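Carboxypeptidase A (Helicoverpa armigera, PDB 1JQG) is a zinc-binding procarboxypeptidase of the M14 family whose mature enzyme probably trims C-terminal residues from peptides in the insect mid-gut. Local coordinates at residues L47-W52 / V63-K69; A25-V29 / R70-E74; Y314-N318 / D368-Q372. One frame throughout, in Å; residues are numbered along the deposited sequence.

Contact 1: L47-W52 / V63-K69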
loop_
_atom_site.group_PDB
_atom_site.type_symbol
_atom_site.label_atom_id
_atom_site.label_comp_id
_atom_site.label_asym_id
_atom_site.label_seq_id
_atom_site.Cartn_x
_atom_site.Cartn_y
_atom_site.Cartn_z
ATOM N N LEU A 47 1.421 -20.154 -13.351
ATOM C CA LEU A 47 2.294 -19.563 -14.349
ATOM C C LEU A 47 3.143 -18.476 -13.707
ATOM O O LEU A 47 4.023 -17.918 -14.317
ATOM C CB LEU A 47 1.517 -18.985 -15.517
ATOM C CG LEU A 47 2.181 -19.059 -16.900
ATOM C CD1 LEU A 47 2.592 -20.496 -17.207
ATOM C CD2 LEU A 47 1.295 -18.589 -18.065
ATOM N N MET A 48 2.904 -18.207 -12.448
ATOM C CA MET A 48 3.560 -17.167 -11.659
ATOM C C MET A 48 3.575 -15.791 -12.313
ATOM O O MET A 48 4.624 -15.176 -12.523
ATOM C CB MET A 48 4.968 -17.600 -11.243
ATOM C CG MET A 48 5.018 -18.862 -10.384
ATOM S SD MET A 48 6.645 -19.566 -10.138
ATOM C CE MET A 48 7.103 -20.227 -11.705
ATOM N N LEU A 49 2.407 -15.320 -12.717
ATOM C CA LEU A 49 2.256 -14.019 -13.355
ATOM C C LEU A 49 2.074 -12.898 -12.330
ATOM O O LEU A 49 1.657 -13.133 -11.207
ATOM C CB LEU A 49 1.057 -14.001 -14.329
ATOM C CG LEU A 49 1.078 -15.132 -15.379
ATOM C CD1 LEU A 49 -0.264 -15.237 -16.096
ATOM C CD2 LEU A 49 2.244 -14.871 -16.336
ATOM N N ASP A 50 2.362 -11.682 -12.751
ATOM C CA ASP A 50 2.171 -10.499 -11.919
ATOM C C ASP A 50 0.731 -9.990 -12.079
ATOM O O ASP A 50 0.408 -9.286 -13.046
ATOM C CB ASP A 50 3.188 -9.426 -12.329
ATOM C CG ASP A 50 3.180 -8.220 -11.417
ATOM O OD1 ASP A 50 2.482 -8.272 -10.387
ATOM O OD2 ASP A 50 3.841 -7.203 -11.708
ATOM N N VAL A 51 -0.120 -10.350 -11.139
ATOM C CA VAL A 51 -1.504 -9.909 -11.096
ATOM C C VAL A 51 -1.668 -8.553 -10.435
ATOM O O VAL A 51 -1.545 -8.415 -9.201
ATOM C CB VAL A 51 -2.369 -10.932 -10.325
ATOM C CG1 VAL A 51 -3.831 -10.491 -10.308
ATOM C CG2 VAL A 51 -2.206 -12.300 -10.967
ATOM N N TRP A 52 -1.836 -7.525 -11.231
ATOM C CA TRP A 52 -2.050 -6.158 -10.723
ATOM C C TRP A 52 -3.421 -6.013 -10.065
ATOM O O TRP A 52 -3.517 -5.402 -9.021
ATOM C CB TRP A 52 -1.939 -5.165 -11.892
ATOM C CG TRP A 52 -0.560 -5.025 -12.439
ATOM C CD1 TRP A 52 0.562 -5.719 -12.043
ATOM C CD2 TRP A 52 -0.121 -4.168 -13.501
ATOM N NE1 TRP A 52 1.651 -5.333 -12.780
ATOM C CE2 TRP A 52 1.243 -4.376 -13.687
ATOM C CE3 TRP A 52 -0.771 -3.223 -14.298
ATOM C CZ2 TRP A 52 1.991 -3.672 -14.636
ATOM C CZ3 TRP A 52 -0.029 -2.526 -15.261
ATOM C CH2 TRP A 52 1.358 -2.762 -15.419
ATOM N N VAL A 63 -3.207 -7.992 -15.668
ATOM C CA VAL A 63 -2.070 -8.865 -15.345
ATOM C C VAL A 63 -0.886 -8.602 -16.265
ATOM O O VAL A 63 -1.076 -8.375 -17.467
ATOM C CB VAL A 63 -2.526 -10.351 -15.391
ATOM C CG1 VAL A 63 -3.226 -10.645 -16.703
ATOM C CG2 VAL A 63 -1.434 -11.356 -15.072
ATOM N N LEU A 64 0.324 -8.560 -15.668
ATOM C CA LEU A 64 1.535 -8.373 -16.458
ATOM C C LEU A 64 2.126 -9.702 -16.916
ATOM O O LEU A 64 2.433 -10.546 -16.097
ATOM C CB LEU A 64 2.563 -7.610 -15.612
ATOM C CG LEU A 64 3.885 -7.241 -16.314
ATOM C CD1 LEU A 64 3.546 -6.226 -17.391
ATOM C CD2 LEU A 64 4.831 -6.716 -15.267
ATOM N N VAL A 65 2.162 -9.959 -18.202
ATOM C CA VAL A 65 2.597 -11.229 -18.769
ATOM C C VAL A 65 3.899 -11.107 -19.562
ATOM O O VAL A 65 4.063 -10.290 -20.476
ATOM C CB VAL A 65 1.528 -11.815 -19.716
ATOM C CG1 VAL A 65 2.041 -13.122 -20.355
ATOM C CG2 VAL A 65 0.151 -11.897 -19.039
ATOM N N PRO A 66 4.904 -11.875 -19.183
ATOM C CA PRO A 66 6.201 -11.919 -19.856
ATOM C C PRO A 66 6.112 -12.267 -21.328
ATOM O O PRO A 66 5.233 -12.998 -21.784
ATOM C CB PRO A 66 6.994 -12.977 -19.085
ATOM C CG PRO A 66 6.352 -12.971 -17.729
ATOM C CD PRO A 66 4.881 -12.801 -18.019
ATOM N N LYS A 67 7.102 -11.851 -22.116
ATOM C CA LYS A 67 7.131 -12.104 -23.552
ATOM C C LYS A 67 7.139 -13.585 -23.908
ATOM O O LYS A 67 6.465 -14.039 -24.843
ATOM C CB LYS A 67 8.351 -11.453 -24.172
ATOM C CG LYS A 67 8.475 -11.553 -25.689
ATOM C CD LYS A 67 9.624 -10.617 -26.101
ATOM C CE LYS A 67 10.921 -10.963 -25.382
ATOM N NZ LYS A 67 11.945 -9.880 -25.419
ATOM N N PHE A 68 7.855 -14.392 -23.131
ATOM C CA PHE A 68 7.971 -15.814 -23.360
ATOM C C PHE A 68 6.803 -16.608 -22.815
ATOM O O PHE A 68 6.851 -17.841 -22.789
ATOM C CB PHE A 68 9.293 -16.343 -22.775
ATOM C CG PHE A 68 10.511 -15.848 -23.513
ATOM C CD1 PHE A 68 11.442 -15.066 -22.849
ATOM C CD2 PHE A 68 10.726 -16.135 -24.848
ATOM C CE1 PHE A 68 12.569 -14.597 -23.500
ATOM C CE2 PHE A 68 11.847 -15.667 -25.499
ATOM C CZ PHE A 68 12.777 -14.896 -24.830
ATOM N N LYS A 69 5.742 -15.945 -22.389
ATOM C CA LYS A 69 4.559 -16.604 -21.859
ATOM C C LYS A 69 3.277 -16.055 -22.460
ATOM O O LYS A 69 2.200 -16.554 -22.176
ATOM C CB LYS A 69 4.488 -16.439 -20.334
ATOM C CG LYS A 69 5.440 -17.340 -19.560
ATOM C CD LYS A 69 5.410 -16.973 -18.088
ATOM C CE LYS A 69 6.263 -17.883 -17.241
ATOM N NZ LYS A 69 6.197 -17.479 -15.807
#
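D50 and L64 form an antiparallel hydrogen-bonded pair, with the L64 N-H reaching the D50 carbonyl O at 2.7 Å in a nearly straight bond (164°). One step on, V51 and V63 make the non-hydrogen-bonded pair, their CA atoms 4.4 Å apart. In the other direction the chains diverge, and K69 links them. Its chain, extended beyond CG, runs antiparallel to the L47 side chain and lets NZ donate a hydrogen bond to L47 O (2.7 Å), meeting the carbonyl almost head-on. That carbonyl lies at the end of helix 34-46, closed by a Schellman motif at M48, so the ammonium charge would probably also be favoured by the partial negative charge at the helix C-terminus.

Between these two grips sits L49. Its CB touches V63 CG2 at 3.7 Å, while CD2 reaches P66 CD at 3.8 Å. L64 faces the other way: its CB lies obliquely beside the indole of W52, 3.7 Å from NE1, and its CD2 meets D50 OD2. With CG anti to the backbone N (chi1 -173°), D50 turns its carboxylate to the indole, where OD2 accepts a weak bond from W52 NE1 (3.1 Å). The stronger partner of OD2 is R183, a salt bridge from the activation peptide to the enzyme.

The two strands form a hairpin at one edge of the four-stranded antiparallel sheet, strand 50-53 outermost and 61-65 beside strand 25-30. Helices 34-46 and 70-80 pack on the face carrying V63, whereas W52, beside L64, presents its ring to Y233 and F395 of the enzyme.

Contact 2: A25-V29 / R70-E74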
loop_
_atom_site.group_PDB
_atom_site.type_symbol
_atom_site.label_atom_id
_atom_site.label_comp_id
_atom_site.label_asym_id
_atom_site.label_seq_id
_atom_site.Cartn_x
_atom_site.Cartn_y
_atom_site.Cartn_z
ATOM N N ALA A 25 3.849 -7.612 -21.712
ATOM C CA ALA A 25 2.572 -7.010 -22.067
ATOM C C ALA A 25 1.538 -7.082 -20.931
ATOM O O ALA A 25 1.413 -8.009 -20.131
ATOM C CB ALA A 25 1.935 -7.686 -23.266
ATOM N N VAL A 26 0.705 -6.044 -20.872
ATOM C CA VAL A 26 -0.367 -5.941 -19.903
ATOM C C VAL A 26 -1.667 -6.371 -20.559
ATOM O O VAL A 26 -2.026 -5.833 -21.617
ATOM C CB VAL A 26 -0.508 -4.500 -19.340
ATOM C CG1 VAL A 26 -1.772 -4.336 -18.505
ATOM C CG2 VAL A 26 0.707 -4.211 -18.462
ATOM N N TYR A 27 -2.328 -7.333 -19.933
ATOM C CA TYR A 27 -3.586 -7.844 -20.456
ATOM C C TYR A 27 -4.738 -7.462 -19.529
ATOM O O TYR A 27 -4.568 -7.219 -18.321
ATOM C CB TYR A 27 -3.516 -9.354 -20.630
ATOM C CG TYR A 27 -2.735 -9.840 -21.835
ATOM C CD1 TYR A 27 -1.378 -10.108 -21.721
ATOM C CD2 TYR A 27 -3.348 -10.065 -23.065
ATOM C CE1 TYR A 27 -0.655 -10.594 -22.803
ATOM C CE2 TYR A 27 -2.627 -10.513 -24.158
ATOM C CZ TYR A 27 -1.279 -10.781 -24.014
ATOM O OH TYR A 27 -0.548 -11.232 -25.070
ATOM N N GLN A 28 -5.932 -7.399 -20.086
ATOM C CA GLN A 28 -7.154 -7.163 -19.325
ATOM C C GLN A 28 -8.052 -8.394 -19.454
ATOM O O GLN A 28 -8.501 -8.679 -20.565
ATOM C CB GLN A 28 -7.787 -5.867 -19.810
ATOM C CG GLN A 28 -9.111 -5.551 -19.161
ATOM C CD GLN A 28 -9.843 -4.404 -19.852
ATOM O OE1 GLN A 28 -10.936 -4.643 -20.400
ATOM N NE2 GLN A 28 -9.224 -3.227 -19.804
ATOM N N VAL A 29 -8.208 -9.145 -18.365
ATOM C CA VAL A 29 -9.035 -10.344 -18.391
ATOM C C VAL A 29 -10.446 -10.040 -17.904
ATOM O O VAL A 29 -10.584 -9.447 -16.854
ATOM C CB VAL A 29 -8.433 -11.498 -17.573
ATOM C CG1 VAL A 29 -7.018 -11.722 -18.124
ATOM C CG2 VAL A 29 -8.335 -11.245 -16.084
ATOM N N ARG A 70 3.390 -15.081 -23.344
ATOM C CA ARG A 70 2.260 -14.434 -23.986
ATOM C C ARG A 70 1.412 -15.386 -24.810
ATOM O O ARG A 70 0.182 -15.313 -24.775
ATOM C CB ARG A 70 2.671 -13.255 -24.861
ATOM C CG ARG A 70 3.283 -12.084 -24.100
ATOM C CD ARG A 70 3.596 -10.941 -25.037
ATOM N NE ARG A 70 2.461 -10.599 -25.895
ATOM C CZ ARG A 70 2.407 -9.467 -26.616
ATOM N NH1 ARG A 70 3.396 -8.570 -26.592
ATOM N NH2 ARG A 70 1.297 -9.315 -27.350
ATOM N N GLU A 71 2.072 -16.277 -25.550
ATOM C CA GLU A 71 1.385 -17.246 -26.399
ATOM C C GLU A 71 0.665 -18.316 -25.585
ATOM O O GLU A 71 -0.471 -18.692 -25.898
ATOM C CB GLU A 71 2.371 -17.899 -27.375
ATOM C CG GLU A 71 1.725 -18.686 -28.505
ATOM C CD GLU A 71 2.705 -19.054 -29.608
ATOM O OE1 GLU A 71 3.489 -20.031 -29.470
ATOM O OE2 GLU A 71 2.729 -18.368 -30.666
ATOM N N ILE A 72 1.315 -18.830 -24.545
ATOM C CA ILE A 72 0.725 -19.840 -23.675
ATOM C C ILE A 72 -0.456 -19.272 -22.885
ATOM O O ILE A 72 -1.454 -19.951 -22.647
ATOM C CB ILE A 72 1.768 -20.384 -22.682
ATOM C CG1 ILE A 72 2.964 -21.016 -23.414
ATOM C CG2 ILE A 72 1.133 -21.390 -21.740
ATOM C CD1 ILE A 72 4.078 -21.390 -22.435
ATOM N N PHE A 73 -0.312 -18.018 -22.449
ATOM C CA PHE A 73 -1.283 -17.344 -21.614
ATOM C C PHE A 73 -2.614 -17.171 -22.346
ATOM O O PHE A 73 -3.664 -17.564 -21.811
ATOM C CB PHE A 73 -0.752 -16.000 -21.122
ATOM C CG PHE A 73 -1.777 -15.099 -20.494
ATOM C CD1 PHE A 73 -2.332 -14.023 -21.165
ATOM C CD2 PHE A 73 -2.169 -15.361 -19.179
ATOM C CE1 PHE A 73 -3.255 -13.212 -20.513
ATOM C CE2 PHE A 73 -3.093 -14.559 -18.545
ATOM C CZ PHE A 73 -3.631 -13.477 -19.209
ATOM N N GLU A 74 -2.569 -16.611 -23.559
ATOM C CA GLU A 74 -3.768 -16.301 -24.303
ATOM C C GLU A 74 -4.326 -17.543 -24.988
ATOM O O GLU A 74 -5.490 -17.550 -25.396
ATOM C CB GLU A 74 -3.540 -15.215 -25.343
ATOM C CG GLU A 74 -2.448 -15.454 -26.320
ATOM C CD GLU A 74 -2.265 -14.319 -27.312
ATOM O OE1 GLU A 74 -2.364 -14.713 -28.513
ATOM O OE2 GLU A 74 -2.031 -13.134 -26.931
#
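Y27 and F73 make the apolar heart of this contact, where strand 25-29 and helix 70-74 run almost parallel (6°) with their axes 11.3 Å apart. F73 CE1 lies over one face of the tyrosine ring, 3.7 Å from Y27 CG and displaced toward the rim. The ring planes are 52° apart, an oblique pairing. The F73 side chain leaves the helix with CG opposite the backbone N (chi1 168°), which carries the ring to the tyrosine and brings CZ to V29 CG1 at 4.0 Å; the valine methyl comes at the edge of the ring.

Polar contacts gather at the phenol end. R70, bent at chi3, offers NE to Y27 OH in a weak hydrogen bond of 3.2 Å, its guanidinium almost perpendicular to the tyrosine ring. E74 OE2 comes within 3.0 Å of Y27 OH. The guanidinium has one face covered by A25 CB, 3.7 Å from R70 NH1.

Helix 70-80 thereby packs on one face of the activation peptide's four-stranded antiparallel sheet, F73 also touching V63 and V65 of strand 61-65.

Y27 spans two environments: its ring lies among hydrocarbon groups under the helix, and its hydroxyl sits between an arginine and a glutamate, whose opposite charges probably offset each other around the phenol.

Contact 3: Y314-N318 / D368-Q372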
loop_
_atom_site.group_PDB
_atom_site.type_symbol
_atom_site.label_atom_id
_atom_site.label_comp_id
_atom_site.label_asym_id
_atom_site.label_seq_id
_atom_site.Cartn_x
_atom_site.Cartn_y
_atom_site.Cartn_z
ATOM N N TYR A 314 -11.792 -3.816 4.546
ATOM C CA TYR A 314 -11.690 -4.276 5.933
ATOM C C TYR A 314 -12.197 -5.696 6.010
ATOM O O TYR A 314 -12.478 -6.335 4.992
ATOM C CB TYR A 314 -12.582 -3.395 6.842
ATOM C CG TYR A 314 -14.084 -3.472 6.456
ATOM C CD1 TYR A 314 -14.874 -4.547 6.894
ATOM C CD2 TYR A 314 -14.673 -2.470 5.663
ATOM C CE1 TYR A 314 -16.229 -4.625 6.533
ATOM C CE2 TYR A 314 -16.027 -2.553 5.301
ATOM C CZ TYR A 314 -16.804 -3.632 5.733
ATOM O OH TYR A 314 -18.113 -3.727 5.373
ATOM N N GLY A 315 -12.304 -6.170 7.212
ATOM C CA GLY A 315 -12.872 -7.491 7.462
ATOM C C GLY A 315 -11.909 -8.373 8.114
ATOM O O GLY A 315 -11.609 -8.165 9.282
ATOM N N TYR A 316 -11.562 -9.250 7.277
ATOM C CA TYR A 316 -10.604 -10.299 7.446
ATOM C C TYR A 316 -10.587 -10.940 6.037
ATOM O O TYR A 316 -11.590 -11.348 5.493
ATOM C CB TYR A 316 -11.027 -11.241 8.589
ATOM C CG TYR A 316 -10.719 -10.677 10.008
ATOM C CD1 TYR A 316 -9.507 -9.983 10.285
ATOM C CD2 TYR A 316 -11.648 -10.856 11.035
ATOM C CE1 TYR A 316 -9.257 -9.483 11.587
ATOM C CE2 TYR A 316 -11.395 -10.360 12.324
ATOM C CZ TYR A 316 -10.208 -9.678 12.601
ATOM O OH TYR A 316 -9.985 -9.206 13.862
ATOM N N GLY A 317 -9.445 -11.014 5.418
ATOM C CA GLY A 317 -9.314 -11.557 4.013
ATOM C C GLY A 317 -10.122 -12.860 3.776
ATOM O O GLY A 317 -10.278 -13.317 2.609
ATOM N N ASN A 318 -10.499 -13.694 4.695
ATOM C CA ASN A 318 -11.063 -15.025 4.560
ATOM C C ASN A 318 -12.566 -15.004 4.322
ATOM O O ASN A 318 -13.196 -16.008 3.994
ATOM C CB ASN A 318 -10.788 -15.893 5.799
ATOM C CG ASN A 318 -11.386 -15.324 7.049
ATOM O OD1 ASN A 318 -11.807 -14.164 7.041
ATOM N ND2 ASN A 318 -11.403 -16.138 8.084
ATOM N N ASP A 368 -5.578 -6.857 8.886
ATOM C CA ASP A 368 -6.269 -7.930 9.578
ATOM C C ASP A 368 -5.647 -8.265 10.939
ATOM O O ASP A 368 -6.360 -8.531 11.910
ATOM C CB ASP A 368 -6.314 -9.199 8.712
ATOM C CG ASP A 368 -7.397 -9.146 7.666
ATOM O OD1 ASP A 368 -7.477 -10.043 6.806
ATOM O OD2 ASP A 368 -8.208 -8.211 7.596
ATOM N N TYR A 369 -4.312 -8.264 10.998
ATOM C CA TYR A 369 -3.594 -8.573 12.202
ATOM C C TYR A 369 -3.788 -7.470 13.259
ATOM O O TYR A 369 -4.088 -7.810 14.408
ATOM C CB TYR A 369 -2.100 -8.832 11.954
ATOM C CG TYR A 369 -1.288 -8.984 13.239
ATOM C CD1 TYR A 369 -1.179 -10.213 13.884
ATOM C CD2 TYR A 369 -0.630 -7.924 13.837
ATOM C CE1 TYR A 369 -0.460 -10.393 15.042
ATOM C CE2 TYR A 369 0.100 -8.038 14.991
ATOM C CZ TYR A 369 0.177 -9.290 15.590
ATOM O OH TYR A 369 0.905 -9.408 16.741
ATOM N N ALA A 370 -3.676 -6.237 12.837
ATOM C CA ALA A 370 -3.869 -5.074 13.671
ATOM C C ALA A 370 -5.251 -5.030 14.311
ATOM O O ALA A 370 -5.350 -4.704 15.484
ATOM C CB ALA A 370 -3.772 -3.803 12.806
ATOM N N MET A 371 -6.250 -5.417 13.527
ATOM C CA MET A 371 -7.624 -5.603 13.990
ATOM C C MET A 371 -7.739 -6.690 15.058
ATOM O O MET A 371 -8.474 -6.534 16.018
ATOM C CB MET A 371 -8.522 -5.954 12.801
ATOM C CG MET A 371 -9.953 -6.245 13.220
ATOM S SD MET A 371 -11.119 -5.084 12.493
ATOM C CE MET A 371 -12.200 -5.008 13.952
ATOM N N GLN A 372 -6.993 -7.764 14.898
ATOM C CA GLN A 372 -7.023 -8.900 15.815
ATOM C C GLN A 372 -6.266 -8.635 17.103
ATOM O O GLN A 372 -6.572 -9.123 18.201
ATOM C CB GLN A 372 -6.428 -10.128 15.126
ATOM C CG GLN A 372 -6.261 -11.342 15.996
ATOM C CD GLN A 372 -5.367 -12.415 15.413
ATOM O OE1 GLN A 372 -4.176 -12.214 15.172
ATOM N NE2 GLN A 372 -5.898 -13.614 15.173
#
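Y316 lies across the side chain of D368 and ends beside M371. Its CB is 4.1 Å from D368 OD1, the nearest atom it meets in helix 368-372. With CG anti to the carbonyl carbon (chi1 -79°), the ring leans toward the helix: CD1 of Y316 comes within 3.5 Å of D368 CG, the ring and carboxylate planes being 72° apart. Farther out, CE1 approaches the D368 carbonyl O, which meets the ring at its edge, and Y316 CZ packs on M371 CG at 3.5 Å. The hydroxyl at the tip comes near Q372 N, though the angle there is too poor for a hydrogen bond.

M371 SD stands oblique to the ring of Y316 in a Met-aromatic contact. The loop carrying Y316 follows strand 311-314 in the eight-stranded mixed sheet of the carboxypeptidase domain, and helix 366-373 leads into strand 377-383, which lies next to strand 311-314 in that sheet and bears E382, the predicted proton donor/acceptor.

At the backbone just past the tyrosine, D368 OD1 accepts the G317 N-H at 2.6 Å, almost straight (170°), on the syn side and a little out of the carboxylate plane. Were D368 an alanine, the G317 amide would probably be left without its mate and the Y316 ring without the carboxylate it rests against. G315, just before the tyrosine, has a positive phi, and at its backbone angles a side chain would crowd the preceding carbonyl. M259 touches the Y316 side chain from outside this pair of segments, and L328 of helix 325-340 packs on M371.

How the contacts relate
Contacts 1 and 2 are two parts of one small domain, the activation peptide, with centres about 7 Å apart. Strand 61-65 of contact 1 lies next to strand 25-30 of contact 2 in the four-stranded sheet, joined by V65 N to A25 O and V63 O to Y27 N, and leads through a short connection into helix 70-80. Along the chain contact 1 is nested inside the loop closed by contact 2. Contact 3 follows both in sequence, in the carboxypeptidase domain, about 28 Å from contact 1 and about 32 Å from contact 2 between centres. The zinc ion is about 10 Å from the D50 side chain of contact 1 and about 13 Å from that of D368 in contact 3, consistent with a prosegment that shields the active site.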